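Local atomic coordinates of cobalamin biosynthesis protein CobN (Mycobacterium tuberculosis, PDB entry 7C6O), a protein that is the large, catalytic subunit of cobaltochelatase, the enzyme that inserts cobalt into the corrin ring of hydrogenobyrinic acid a,c-diamide during cobalamin biosynthesis. Residues 282-296 against 319-331. Residues are numbered along the deposited sequence; the frame is centred on the assembly and turned at random.
Sequences PILQGLCLTSPRDQW and GRIITVPFSFKEI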
loop_
_atom_site.group_PDB
_atom_site.type_symbol
_atom_site.label_atom_id
_atom_site.label_comp_id
_atom_site.label_asym_id
_atom_site.label_seq_id
_atom_site.Cartn_x
_atom_site.Cartn_y
_atom_site.Cartn_z
ATOM N N PRO A 282 -9.028 20.684 2.736
ATOM C CA PRO A 282 -7.915 19.754 2.520
ATOM C C PRO A 282 -6.792 20.015 3.509
ATOM O O PRO A 282 -6.430 21.163 3.780
ATOM C CB PRO A 282 -7.475 20.048 1.081
ATOM C CG PRO A 282 -8.648 20.715 0.449
ATOM C CD PRO A 282 -9.289 21.509 1.546
ATOM N N ILE A 283 -6.249 18.934 4.056
ATOM C CA ILE A 283 -5.163 18.989 5.028
ATOM C C ILE A 283 -3.998 18.214 4.432
ATOM O O ILE A 283 -4.076 16.990 4.271
ATOM C CB ILE A 283 -5.583 18.415 6.389
ATOM C CG1 ILE A 283 -6.796 19.176 6.933
ATOM C CG2 ILE A 283 -4.418 18.454 7.373
ATOM C CD1 ILE A 283 -7.311 18.658 8.266
ATOM N N LEU A 284 -2.921 18.918 4.097
ATOM C CA LEU A 284 -1.803 18.343 3.363
ATOM C C LEU A 284 -0.580 18.277 4.263
ATOM O O LEU A 284 -0.232 19.265 4.917
ATOM C CB LEU A 284 -1.489 19.166 2.110
ATOM C CG LEU A 284 -2.624 19.360 1.100
ATOM C CD1 LEU A 284 -3.489 20.572 1.450
ATOM C CD2 LEU A 284 -2.078 19.484 -0.311
ATOM N N GLN A 285 0.071 17.116 4.294
ATOM C CA GLN A 285 1.302 16.961 5.060
ATOM C C GLN A 285 2.474 17.456 4.222
ATOM O O GLN A 285 2.843 16.831 3.221
ATOM C CB GLN A 285 1.510 15.507 5.474
ATOM C CG GLN A 285 2.622 15.324 6.499
ATOM C CD GLN A 285 2.145 15.567 7.921
ATOM O OE1 GLN A 285 1.004 15.264 8.257
ATOM N NE2 GLN A 285 3.017 16.117 8.760
ATOM N N GLY A 286 3.050 18.588 4.618
ATOM C CA GLY A 286 4.295 19.038 4.032
ATOM C C GLY A 286 5.452 18.427 4.791
ATOM O O GLY A 286 5.613 18.682 5.987
ATOM N N LEU A 287 6.256 17.609 4.120
ATOM C CA LEU A 287 7.256 16.814 4.816
ATOM C C LEU A 287 8.456 17.676 5.195
ATOM O O LEU A 287 8.950 18.469 4.386
ATOM C CB LEU A 287 7.689 15.632 3.950
ATOM C CG LEU A 287 6.557 14.729 3.448
ATOM C CD1 LEU A 287 7.104 13.629 2.556
ATOM C CD2 LEU A 287 5.768 14.134 4.612
ATOM N N CYS A 288 8.906 17.529 6.436
ATOM C CA CYS A 288 10.095 18.202 6.956
ATOM C C CYS A 288 11.013 17.101 7.471
ATOM O O CYS A 288 10.852 16.631 8.601
ATOM C CB CYS A 288 9.735 19.192 8.057
ATOM S SG CYS A 288 8.617 20.500 7.532
ATOM N N LEU A 289 11.965 16.685 6.643
ATOM C CA LEU A 289 12.744 15.497 6.957
ATOM C C LEU A 289 13.685 15.756 8.125
ATOM O O LEU A 289 14.288 16.826 8.238
ATOM C CB LEU A 289 13.538 15.041 5.735
ATOM C CG LEU A 289 12.703 14.763 4.484
ATOM C CD1 LEU A 289 13.511 13.974 3.468
ATOM C CD2 LEU A 289 11.418 14.031 4.842
ATOM N N THR A 290 13.795 14.763 9.007
ATOM C CA THR A 290 14.779 14.785 10.082
ATOM C C THR A 290 16.138 14.271 9.631
ATOM O O THR A 290 16.947 13.843 10.463
ATOM C CB THR A 290 14.278 13.968 11.276
ATOM O OG1 THR A 290 14.105 12.602 10.886
ATOM C CG2 THR A 290 12.951 14.515 11.769
ATOM N N SER A 291 16.391 14.299 8.327
ATOM C CA SER A 291 17.638 13.898 7.701
ATOM C C SER A 291 18.092 14.998 6.753
ATOM O O SER A 291 17.266 15.781 6.272
ATOM C CB SER A 291 17.468 12.575 6.939
ATOM O OG SER A 291 16.294 12.598 6.146
ATOM N N PRO A 292 19.391 15.094 6.481
ATOM C CA PRO A 292 19.894 16.219 5.680
ATOM C C PRO A 292 19.523 16.091 4.210
ATOM O O PRO A 292 19.294 15.001 3.683
ATOM C CB PRO A 292 21.412 16.140 5.875
ATOM C CG PRO A 292 21.669 14.701 6.167
ATOM C CD PRO A 292 20.483 14.226 6.958
ATOM N N ARG A 293 19.486 17.245 3.539
ATOM C CA ARG A 293 19.041 17.273 2.149
ATOM C C ARG A 293 19.990 16.517 1.226
ATOM O O ARG A 293 19.538 15.892 0.260
ATOM C CB ARG A 293 18.879 18.715 1.670
ATOM C CG ARG A 293 18.250 18.829 0.285
ATOM C CD ARG A 293 18.169 20.274 -0.175
ATOM N NE ARG A 293 17.486 20.405 -1.460
ATOM C CZ ARG A 293 18.086 20.287 -2.641
ATOM N NH1 ARG A 293 19.385 20.028 -2.706
ATOM N NH2 ARG A 293 17.386 20.424 -3.759
ATOM N N ASP A 294 21.297 16.554 1.496
ATOM C CA ASP A 294 22.238 15.874 0.611
ATOM C C ASP A 294 21.974 14.373 0.571
ATOM O O ASP A 294 22.105 13.744 -0.487
ATOM C CB ASP A 294 23.681 16.170 1.033
ATOM C CG ASP A 294 24.061 15.514 2.350
ATOM O OD1 ASP A 294 23.180 15.331 3.215
ATOM O OD2 ASP A 294 25.254 15.184 2.518
ATOM N N GLN A 295 21.589 13.782 1.707
ATOM C CA GLN A 295 21.249 12.362 1.711
ATOM C C GLN A 295 19.947 12.099 0.967
ATOM O O GLN A 295 19.786 11.037 0.353
ATOM C CB GLN A 295 21.148 11.840 3.145
ATOM C CG GLN A 295 22.463 11.839 3.905
ATOM C CD GLN A 295 22.316 11.307 5.319
ATOM O OE1 GLN A 295 21.287 10.728 5.673
ATOM N NE2 GLN A 295 23.345 11.504 6.136
ATOM N N TRP A 296 19.010 13.046 1.017
ATOM C CA TRP A 296 17.768 12.911 0.263
ATOM C C TRP A 296 18.027 12.957 -1.237
ATOM O O TRP A 296 17.463 12.159 -1.995
ATOM C CB TRP A 296 16.793 14.011 0.684
ATOM C CG TRP A 296 15.505 14.063 -0.088
ATOM C CD1 TRP A 296 14.447 13.203 0.014
ATOM C CD2 TRP A 296 15.126 15.053 -1.052
ATOM N NE1 TRP A 296 13.437 13.592 -0.838
ATOM C CE2 TRP A 296 13.830 14.725 -1.503
ATOM C CE3 TRP A 296 15.759 16.183 -1.583
ATOM C CZ2 TRP A 296 13.156 15.488 -2.454
ATOM C CZ3 TRP A 296 15.088 16.937 -2.532
ATOM C CH2 TRP A 296 13.799 16.586 -2.957
ATOM N N GLY A 319 -6.414 11.147 7.503
ATOM C CA GLY A 319 -6.934 11.578 6.219
ATOM C C GLY A 319 -6.155 12.700 5.569
ATOM O O GLY A 319 -6.689 13.392 4.697
ATOM N N ARG A 320 -4.906 12.905 5.968
ATOM C CA ARG A 320 -4.086 13.953 5.381
ATOM C C ARG A 320 -3.585 13.538 4.001
ATOM O O ARG A 320 -3.368 12.355 3.723
ATOM C CB ARG A 320 -2.900 14.275 6.288
ATOM C CG ARG A 320 -3.293 14.884 7.622
ATOM C CD ARG A 320 -2.077 15.083 8.512
ATOM N NE ARG A 320 -2.445 15.596 9.829
ATOM C CZ ARG A 320 -1.582 15.820 10.816
ATOM N NH1 ARG A 320 -0.289 15.579 10.641
ATOM N NH2 ARG A 320 -2.012 16.284 11.981
ATOM N N ILE A 321 -3.408 14.533 3.135
ATOM C CA ILE A 321 -2.809 14.326 1.821
ATOM C C ILE A 321 -1.294 14.372 1.958
ATOM O O ILE A 321 -0.737 15.340 2.490
ATOM C CB ILE A 321 -3.307 15.389 0.829
ATOM C CG1 ILE A 321 -4.836 15.385 0.756
ATOM C CG2 ILE A 321 -2.696 15.175 -0.544
ATOM C CD1 ILE A 321 -5.404 16.517 -0.076
ATOM N N ILE A 322 -0.621 13.331 1.479
ATOM C CA ILE A 322 0.834 13.237 1.567
ATOM C C ILE A 322 1.441 13.955 0.366
ATOM O O ILE A 322 1.151 13.608 -0.783
ATOM C CB ILE A 322 1.288 11.769 1.621
ATOM C CG1 ILE A 322 0.580 11.024 2.758
ATOM C CG2 ILE A 322 2.801 11.679 1.757
ATOM C CD1 ILE A 322 0.826 11.615 4.125
ATOM N N THR A 323 2.285 14.945 0.617
ATOM C CA THR A 323 2.932 15.705 -0.453
ATOM C C THR A 323 4.427 15.374 -0.473
ATOM O O THR A 323 4.769 14.190 -0.573
ATOM C CB THR A 323 2.626 17.194 -0.309
ATOM O OG1 THR A 323 3.385 17.754 0.774
ATOM C CG2 THR A 323 1.134 17.418 -0.062
ATOM N N VAL A 324 5.315 16.362 -0.438
ATOM C CA VAL A 324 6.740 16.154 -0.691
ATOM C C VAL A 324 7.548 16.866 0.391
ATOM O O VAL A 324 6.980 17.661 1.155
ATOM C CB VAL A 324 7.121 16.649 -2.099
ATOM C CG1 VAL A 324 6.276 15.955 -3.164
ATOM C CG2 VAL A 324 6.983 18.163 -2.200
ATOM N N PRO A 325 8.859 16.626 0.505
ATOM C CA PRO A 325 9.649 17.337 1.524
ATOM C C PRO A 325 10.045 18.726 1.045
ATOM O O PRO A 325 10.648 18.877 -0.019
ATOM C CB PRO A 325 10.886 16.448 1.711
ATOM C CG PRO A 325 10.624 15.194 0.911
ATOM C CD PRO A 325 9.664 15.589 -0.159
ATOM N N PHE A 326 9.704 19.748 1.833
ATOM C CA PHE A 326 10.101 21.111 1.507
ATOM C C PHE A 326 11.171 21.672 2.435
ATOM O O PHE A 326 11.653 22.783 2.192
ATOM C CB PHE A 326 8.882 22.048 1.512
ATOM C CG PHE A 326 8.367 22.380 2.884
ATOM C CD1 PHE A 326 7.492 21.528 3.536
ATOM C CD2 PHE A 326 8.740 23.560 3.513
ATOM C CE1 PHE A 326 7.009 21.836 4.794
ATOM C CE2 PHE A 326 8.260 23.874 4.772
ATOM C CZ PHE A 326 7.395 23.012 5.414
ATOM N N SER A 327 11.552 20.946 3.486
ATOM C CA SER A 327 12.642 21.378 4.351
ATOM C C SER A 327 13.355 20.148 4.890
ATOM O O SER A 327 12.803 19.044 4.909
ATOM C CB SER A 327 12.150 22.267 5.502
ATOM O OG SER A 327 11.437 21.518 6.466
ATOM N N PHE A 328 14.599 20.350 5.321
ATOM C CA PHE A 328 15.480 19.255 5.696
ATOM C C PHE A 328 16.296 19.646 6.918
ATOM O O PHE A 328 16.741 20.791 7.040
ATOM C CB PHE A 328 16.410 18.872 4.534
ATOM C CG PHE A 328 15.672 18.499 3.275
ATOM C CD1 PHE A 328 15.371 17.175 2.997
ATOM C CD2 PHE A 328 15.260 19.477 2.384
ATOM C CE1 PHE A 328 14.681 16.834 1.847
ATOM C CE2 PHE A 328 14.565 19.142 1.235
ATOM C CZ PHE A 328 14.278 17.820 0.966
ATOM N N LYS A 329 16.487 18.681 7.812
ATOM C CA LYS A 329 17.172 18.910 9.077
ATOM C C LYS A 329 18.672 19.023 8.839
ATOM O O LYS A 329 19.287 18.114 8.270
ATOM C CB LYS A 329 16.846 17.772 10.044
ATOM C CG LYS A 329 17.661 17.731 11.324
ATOM C CD LYS A 329 17.031 16.746 12.306
ATOM C CE LYS A 329 17.906 16.505 13.523
ATOM N NZ LYS A 329 19.145 15.752 13.185
ATOM N N GLU A 330 19.258 20.138 9.263
ATOM C CA GLU A 330 20.691 20.363 9.157
ATOM C C GLU A 330 21.251 20.685 10.536
ATOM O O GLU A 330 20.589 21.342 11.347
ATOM C CB GLU A 330 21.000 21.493 8.170
ATOM C CG GLU A 330 20.337 21.322 6.800
ATOM C CD GLU A 330 20.868 20.128 6.018
ATOM O OE1 GLU A 330 21.996 19.674 6.303
ATOM O OE2 GLU A 330 20.156 19.646 5.109
ATOM N N ILE A 331 22.465 20.209 10.803
ATOM C CA ILE A 331 23.109 20.356 12.102
ATOM C C ILE A 331 24.386 21.164 11.927
ATOM O O ILE A 331 25.113 20.983 10.943
ATOM C CB ILE A 331 23.411 18.982 12.742
ATOM C CG1 ILE A 331 22.132 18.151 12.845
ATOM C CG2 ILE A 331 24.046 19.150 14.115
ATOM C CD1 ILE A 331 22.313 16.836 13.576
HETATM O O HOH W 1 -7.245 16.174 3.606
HETATM O O HOH W 2 17.541 12.680 12.875
HETATM O O HOH W 3 22.494 18.579 3.377
#
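The Phe328 ring carries the aliphatic stem of Arg293 over one face, with CG 3.8 Å from the ring centroid in a CH-pi contact, while Ser291 O lies at its edge. Phe328 CZ in turn sits over one face of the Trp296 indole, 3.4 Å from CE3; the two ring planes meet obliquely, at 41°. The extended stem of Arg293, its CG anti to the backbone N (chi1 -173°), runs past Phe328 and delivers the guanidinium to a salt bridge with Asp342. Nearer the middle of the paired strands, Gly286 O lies at the edge of the Phe326 ring, and Cys288 SG makes an oblique sulfur-aromatic contact 4.1 Å from that ring's centroid. The guanidinium of Arg320 takes Gln285 OE1 at its edge: Arg320 NH1 lies 2.7 Å from Gln285 OE1 and donates onto a lone pair of that oxygen, and both side chains also bond to Val251 O.

Two donors of Thr323, the backbone N and OG1, grip Gln285 O; the OG1 bond, 2.7 Å long, comes from above the carbonyl plane. Beyond it the parallel register slips at two beta bulges, one on each side of Leu287. Past the end of strand 283-289, Arg293 N donates to the syn lone pair of Glu330 OE2, 2.9 Å away, in a nearly straight bond, tying the first turn of helix 293-298 to strand 321-331.

Strands 283-289 and 321-331, adjacent and parallel, are joined through helices 293-298 and 305-313 in a beta-alpha-beta crossover within a seven-stranded mixed sheet, between strands 246-249 and 337-341. Helix 305-313 packs on Leu287, Leu289 and Ile322, whereas helix 343-361 meets Ile321, Val324 and Phe326.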